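PDB 2I3D: hypothetical protein Atu1826 from Agrobacterium tumefaciens, which is of unknown function but is probably an alpha/beta hydrolase with a serine nucleophile. Local coordinates for residues B[167-173]-B[197-203]; B[123-129]-B[146-152]. All blocks are in the same frame, centred on the assembly; numbering follows the deposited sequence. Where two conformers were deposited one is given.

Interaction 1 (B[167-173]-B[197-203]); sequences CPSSGLI and QKGILIT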
loop_
_atom_site.group_PDB
_atom_site.type_symbol
_atom_site.label_atom_id
_atom_site.label_comp_id
_atom_site.label_asym_id
_atom_site.label_seq_id
_atom_site.Cartn_x
_atom_site.Cartn_y
_atom_site.Cartn_z
ATOM N N CYS B 167 -20.470 22.023 0.550
ATOM C CA CYS B 167 -19.399 21.563 1.365
ATOM C C CYS B 167 -19.286 22.522 2.560
ATOM O O CYS B 167 -19.200 23.728 2.371
ATOM C CB CYS B 167 -18.123 21.491 0.548
ATOM S SG CYS B 167 -16.715 20.844 1.467
ATOM N N PRO B 168 -19.317 21.986 3.783
ATOM C CA PRO B 168 -19.388 22.832 4.984
ATOM C C PRO B 168 -18.044 23.382 5.558
ATOM O O PRO B 168 -18.019 24.247 6.470
ATOM C CB PRO B 168 -20.100 21.895 5.972
ATOM C CG PRO B 168 -19.527 20.570 5.636
ATOM C CD PRO B 168 -19.485 20.557 4.125
ATOM N N SER B 169 -16.939 22.858 5.043
ATOM C CA SER B 169 -15.632 23.153 5.621
ATOM C C SER B 169 -14.601 23.332 4.526
ATOM O O SER B 169 -14.757 22.821 3.391
ATOM C CB SER B 169 -15.173 22.013 6.552
ATOM O OG SER B 169 -16.080 21.868 7.640
ATOM N N SER B 170 -13.545 24.055 4.885
ATOM C CA SER B 170 -12.366 24.170 4.051
ATOM C C SER B 170 -11.564 22.858 4.149
ATOM O O SER B 170 -11.544 22.202 5.184
ATOM C CB SER B 170 -11.512 25.323 4.582
ATOM O OG SER B 170 -12.224 26.562 4.389
ATOM N N GLY B 171 -10.853 22.528 3.077
ATOM C CA GLY B 171 -9.997 21.341 3.131
ATOM C C GLY B 171 -9.121 21.241 1.892
ATOM O O GLY B 171 -9.123 22.123 1.011
ATOM N N LEU B 172 -8.402 20.130 1.828
ATOM C CA LEU B 172 -7.406 19.854 0.783
ATOM C C LEU B 172 -7.903 18.720 -0.114
ATOM O O LEU B 172 -8.326 17.665 0.394
ATOM C CB LEU B 172 -6.116 19.405 1.485
ATOM C CG LEU B 172 -5.010 18.884 0.545
ATOM C CD1 LEU B 172 -4.438 19.987 -0.325
ATOM C CD2 LEU B 172 -3.920 18.233 1.363
ATOM N N ILE B 173 -7.812 18.928 -1.433
ATOM C CA ILE B 173 -8.046 17.858 -2.400
ATOM C C ILE B 173 -6.732 17.741 -3.130
ATOM O O ILE B 173 -6.188 18.745 -3.625
ATOM C CB ILE B 173 -9.219 18.174 -3.348
ATOM C CG1 ILE B 173 -10.520 18.201 -2.548
ATOM C CG2 ILE B 173 -9.294 17.160 -4.474
ATOM C CD1 ILE B 173 -11.772 18.590 -3.337
ATOM N N GLN B 197 -18.798 27.730 -3.888
ATOM C CA GLN B 197 -19.462 27.797 -2.601
ATOM C C GLN B 197 -18.757 28.817 -1.668
ATOM O O GLN B 197 -17.598 28.642 -1.322
ATOM C CB GLN B 197 -19.539 26.367 -2.040
ATOM C CG GLN B 197 -20.220 25.413 -3.075
ATOM C CD GLN B 197 -20.269 23.940 -2.671
ATOM O OE1 GLN B 197 -19.624 23.529 -1.714
ATOM N NE2 GLN B 197 -21.039 23.142 -3.418
ATOM N N LYS B 198 -19.428 29.904 -1.276
ATOM C CA LYS B 198 -18.725 30.945 -0.496
ATOM C C LYS B 198 -18.467 30.485 0.941
ATOM O O LYS B 198 -19.171 29.627 1.469
ATOM C CB LYS B 198 -19.493 32.272 -0.475
ATOM C CG LYS B 198 -19.615 32.934 -1.827
ATOM C CD LYS B 198 -20.978 33.598 -1.927
ATOM C CE LYS B 198 -21.180 34.212 -3.293
ATOM N NZ LYS B 198 -20.801 33.286 -4.431
ATOM N N GLY B 199 -17.422 31.015 1.559
ATOM C CA GLY B 199 -17.228 30.766 2.961
ATOM C C GLY B 199 -16.368 29.560 3.263
ATOM O O GLY B 199 -16.100 29.259 4.415
ATOM N N ILE B 200 -15.932 28.874 2.221
ATOM C CA ILE B 200 -14.897 27.857 2.384
ATOM C C ILE B 200 -13.773 28.140 1.379
ATOM O O ILE B 200 -13.995 28.802 0.357
ATOM C CB ILE B 200 -15.423 26.391 2.157
ATOM C CG1 ILE B 200 -15.893 26.193 0.706
ATOM C CG2 ILE B 200 -16.518 26.014 3.226
ATOM C CD1 ILE B 200 -16.339 24.767 0.421
ATOM N N LEU B 201 -12.585 27.590 1.657
ATOM C CA LEU B 201 -11.495 27.572 0.667
ATOM C C LEU B 201 -11.142 26.113 0.420
ATOM O O LEU B 201 -10.770 25.368 1.373
ATOM C CB LEU B 201 -10.239 28.267 1.227
ATOM C CG LEU B 201 -9.029 28.265 0.270
ATOM C CD1 LEU B 201 -9.362 29.022 -1.018
ATOM C CD2 LEU B 201 -7.792 28.872 0.911
ATOM N N ILE B 202 -11.241 25.739 -0.850
ATOM C CA ILE B 202 -10.762 24.438 -1.344
ATOM C C ILE B 202 -9.320 24.622 -1.823
ATOM O O ILE B 202 -9.060 25.407 -2.765
ATOM C CB ILE B 202 -11.653 23.857 -2.485
ATOM C CG1 ILE B 202 -13.093 23.659 -2.004
ATOM C CG2 ILE B 202 -11.085 22.537 -2.993
ATOM C CD1 ILE B 202 -13.282 22.656 -0.859
ATOM N N THR B 203 -8.385 23.958 -1.156
ATOM C CA THR B 203 -6.974 23.985 -1.592
ATOM C C THR B 203 -6.819 22.738 -2.457
ATOM O O THR B 203 -7.007 21.614 -1.965
ATOM C CB THR B 203 -6.015 23.963 -0.380
ATOM O OG1 THR B 203 -6.159 25.217 0.319
ATOM C CG2 THR B 203 -4.556 23.796 -0.831
HETATM O O HOH W 1 -14.260 27.312 6.048
#
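S170 OG is gripped from two directions: the backbone N of L201 donates to it at 2.9 Å in an almost straight bond (174°), and a water bound at 2.7 Å links it to the carbonyl O of G199. Having OG turned beside its own backbone N (chi1 -67°) lets the small hydroxyl of S170 accept the amide of L201, a bond that main-chain pairing would otherwise supply. Farther back, the backbone N of C167 donates to OE1 of Q197 at 2.8 Å, reaching it from above the plane of the amide group. NE2 of Q197 binds the carbonyl O of L164, so both ends of this amide are used. Q197 also starts a type II turn ending at I200, with G199 at the position where a positive phi (92°) suits glycine. I200 then leans on the loop before strand 171-176, its CG2 3.5 Å from C of S169 and its CD1 3.7 Å from CB of C167. Regular parallel pairing follows: T203 N to G171 O and I173 N to T203 O, both 2.9 Å, whereas G171 N to L201 O is weak. On one face of the sheet CD1 of L172 meets CG2 of T203; on the other CD1 of I173 meets CG2 of I202. Side-chain amide, hydroxyl and water thus supplement main-chain pairing at this end of the beta-alpha-beta unit, and backbone bonds take over within the sheet.

Interaction 2 (B[123-129]-B[146-152]); sequences SCWVAGY and IEGFMSI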
loop_
_atom_site.group_PDB
_atom_site.type_symbol
_atom_site.label_atom_id
_atom_site.label_comp_id
_atom_site.label_asym_id
_atom_site.label_seq_id
_atom_site.Cartn_x
_atom_site.Cartn_y
_atom_site.Cartn_z
ATOM N N SER B 123 -13.537 19.309 18.190
ATOM C CA SER B 123 -13.311 19.358 16.737
ATOM C C SER B 123 -12.647 18.133 16.171
ATOM O O SER B 123 -12.003 17.344 16.871
ATOM C CB SER B 123 -12.515 20.588 16.326
ATOM O OG SER B 123 -11.202 20.438 16.741
ATOM N N CYS B 124 -12.836 17.991 14.867
ATOM C CA CYS B 124 -12.443 16.766 14.217
ATOM C C CYS B 124 -11.973 17.080 12.788
ATOM O O CYS B 124 -12.440 18.038 12.164
ATOM C CB CYS B 124 -13.601 15.751 14.258
ATOM S SG CYS B 124 -13.371 14.256 13.225
ATOM N N TRP B 125 -11.011 16.286 12.317
ATOM C CA TRP B 125 -10.654 16.248 10.891
ATOM C C TRP B 125 -10.892 14.866 10.350
ATOM O O TRP B 125 -10.728 13.893 11.071
ATOM C CB TRP B 125 -9.175 16.549 10.684
ATOM C CG TRP B 125 -8.823 18.041 10.695
ATOM C CD1 TRP B 125 -8.968 18.927 11.723
ATOM C CD2 TRP B 125 -8.205 18.758 9.625
ATOM N NE1 TRP B 125 -8.476 20.178 11.362
ATOM C CE2 TRP B 125 -7.989 20.098 10.083
ATOM C CE3 TRP B 125 -7.766 18.389 8.349
ATOM C CZ2 TRP B 125 -7.393 21.064 9.288
ATOM C CZ3 TRP B 125 -7.173 19.356 7.539
ATOM C CH2 TRP B 125 -7.002 20.678 8.011
ATOM N N VAL B 126 -11.205 14.785 9.065
ATOM C CA VAL B 126 -11.276 13.482 8.401
ATOM C C VAL B 126 -10.294 13.510 7.243
ATOM O O VAL B 126 -10.178 14.521 6.534
ATOM C CB VAL B 126 -12.727 13.148 7.919
ATOM C CG1 VAL B 126 -13.216 14.182 6.922
ATOM C CG2 VAL B 126 -12.835 11.710 7.362
ATOM N N ALA B 127 -9.564 12.423 7.063
ATOM C CA ALA B 127 -8.662 12.332 5.912
ATOM C C ALA B 127 -8.968 11.006 5.251
ATOM O O ALA B 127 -8.980 9.971 5.943
ATOM C CB ALA B 127 -7.214 12.387 6.364
ATOM N N GLY B 128 -9.242 11.011 3.949
ATOM C CA GLY B 128 -9.611 9.780 3.241
ATOM C C GLY B 128 -8.857 9.639 1.927
ATOM O O GLY B 128 -8.569 10.636 1.284
ATOM N N TYR B 129 -8.563 8.406 1.522
ATOM C CA TYR B 129 -7.836 8.158 0.274
ATOM C C TYR B 129 -8.699 7.310 -0.649
ATOM O O TYR B 129 -9.184 6.238 -0.262
ATOM C CB TYR B 129 -6.501 7.470 0.665
ATOM C CG TYR B 129 -5.709 6.939 -0.493
ATOM C CD1 TYR B 129 -5.740 7.561 -1.745
ATOM C CD2 TYR B 129 -4.910 5.798 -0.326
ATOM C CE1 TYR B 129 -4.992 7.008 -2.858
ATOM C CE2 TYR B 129 -4.193 5.254 -1.397
ATOM C CZ TYR B 129 -4.241 5.850 -2.633
ATOM O OH TYR B 129 -3.471 5.266 -3.610
ATOM N N ILE B 146 -16.805 18.471 12.292
ATOM C CA ILE B 146 -15.681 18.206 11.373
ATOM C C ILE B 146 -15.294 19.496 10.673
ATOM O O ILE B 146 -16.014 19.959 9.801
ATOM C CB ILE B 146 -15.985 17.100 10.391
ATOM C CG1 ILE B 146 -16.152 15.761 11.161
ATOM C CG2 ILE B 146 -14.800 16.961 9.425
ATOM C CD1 ILE B 146 -16.455 14.536 10.308
ATOM N N GLU B 147 -14.169 20.078 11.069
ATOM C CA GLU B 147 -13.833 21.431 10.590
ATOM C C GLU B 147 -12.768 21.474 9.493
ATOM O O GLU B 147 -12.450 22.547 8.958
ATOM C CB GLU B 147 -13.465 22.354 11.754
ATOM C CG GLU B 147 -12.192 22.018 12.473
ATOM C CD GLU B 147 -11.903 23.008 13.599
ATOM O OE1 GLU B 147 -10.835 23.638 13.569
ATOM O OE2 GLU B 147 -12.772 23.168 14.498
ATOM N N GLY B 148 -12.259 20.300 9.122
ATOM C CA GLY B 148 -11.271 20.235 8.030
ATOM C C GLY B 148 -11.283 18.843 7.466
ATOM O O GLY B 148 -11.625 17.865 8.162
ATOM N N PHE B 149 -10.838 18.744 6.210
ATOM C CA PHE B 149 -10.694 17.433 5.595
ATOM C C PHE B 149 -9.505 17.413 4.652
ATOM O O PHE B 149 -9.043 18.479 4.200
ATOM C CB PHE B 149 -11.954 17.058 4.787
ATOM C CG PHE B 149 -12.201 17.980 3.582
ATOM C CD1 PHE B 149 -11.611 17.726 2.345
ATOM C CD2 PHE B 149 -13.002 19.129 3.710
ATOM C CE1 PHE B 149 -11.823 18.577 1.249
ATOM C CE2 PHE B 149 -13.228 19.963 2.624
ATOM C CZ PHE B 149 -12.622 19.697 1.391
HETATM N N MSE B 150 -9.039 16.190 4.369
HETATM C CA MSE B 150 -8.124 15.943 3.276
HETATM C C MSE B 150 -8.758 14.841 2.446
HETATM O O MSE B 150 -9.198 13.802 3.025
HETATM C CB MSE B 150 -6.791 15.456 3.818
HETATM C CG MSE B 150 -6.069 16.506 4.610
HETATM SE SE MSE B 150 -4.354 15.725 5.146
HETATM C CE MSE B 150 -3.788 17.247 6.222
ATOM N N SER B 151 -8.820 15.051 1.124
ATOM C CA SER B 151 -9.362 14.039 0.199
ATOM C C SER B 151 -8.279 13.766 -0.816
ATOM O O SER B 151 -8.011 14.610 -1.672
ATOM C CB SER B 151 -10.624 14.525 -0.499
ATOM O OG SER B 151 -11.685 14.513 0.401
ATOM N N ILE B 152 -7.649 12.599 -0.689
ATOM C CA ILE B 152 -6.535 12.195 -1.522
ATOM C C ILE B 152 -7.121 11.295 -2.639
ATOM O O ILE B 152 -7.753 10.263 -2.356
ATOM C CB ILE B 152 -5.503 11.411 -0.731
ATOM C CG1 ILE B 152 -4.876 12.315 0.336
ATOM C CG2 ILE B 152 -4.422 10.931 -1.687
ATOM C CD1 ILE B 152 -5.734 12.674 1.575
HETATM O O HOH W 2 -8.508 23.309 12.425
#
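W125 lies flat over G148 where strands 124-129 and 146-152 run side by side, parallel to within 7°, in the central sheet of the alpha/beta-hydrolase fold; helix 131-142 makes the crossover between them. The CA of G148 sits 3.8 Å from the centroid of the six-membered ring, only 12° off its normal, a CH-pi contact over the face. Glycine suits the place because a beta carbon would run into the indole. The ring is set there by a chi1 of -81°, which keeps CG beside the backbone N while the indole reaches across to the next strand; F80 meets it edge-to-face. On the same side of the sheet the CB atoms of A127 and M150, a selenomethionine here, pair at 4.0 Å, and small A127 leaves the long side chain to helices 66-77 and 218-233. The other side carries C124, V126, I146 and F149: CG1 of V126 touches CB of F149 at 3.8 Å, the branched valine crossing obliquely, while the phenyl ring leads off to helix 131-142. Between these layers the backbone ladder ends with I152 N donating to G128 O at 2.9 Å in a nearly straight bond. G128 belongs to a probable nucleophile elbow, and Y129 beside it binds the carbonyl O of H212 through OH. I152 lies across the Y129 side chain at about a right angle: CG2 of I152 lies 3.6 Å from CD1 of Y129, and the carbonyl O of I152 lies in the ring plane, 3.4 Å from CD1 of Y129.

In the fold
Interaction 2 closes before interaction 1 opens along the chain, and their centres lie 11 Å apart in one mixed sheet. Strands 124-129, 146-152, 171-176 and 202-207 are consecutive neighbours in it, with 202-207 outermost, and each contact joins the two strands of a beta-alpha-beta unit, through helix 131-142 in interaction 2 and helix 184-195 in interaction 1. The seam between them is itself bonded: L172 O probably accepts from S151 N, S169 OG probably binds I146 O, and the F149 ring packs on S169 and G171. Helix 218-233 packs against both. Interaction 2 leads into the probable nucleophile elbow at S130, whereas strand 171-176 precedes D179, which with H212 probably completes a catalytic triad.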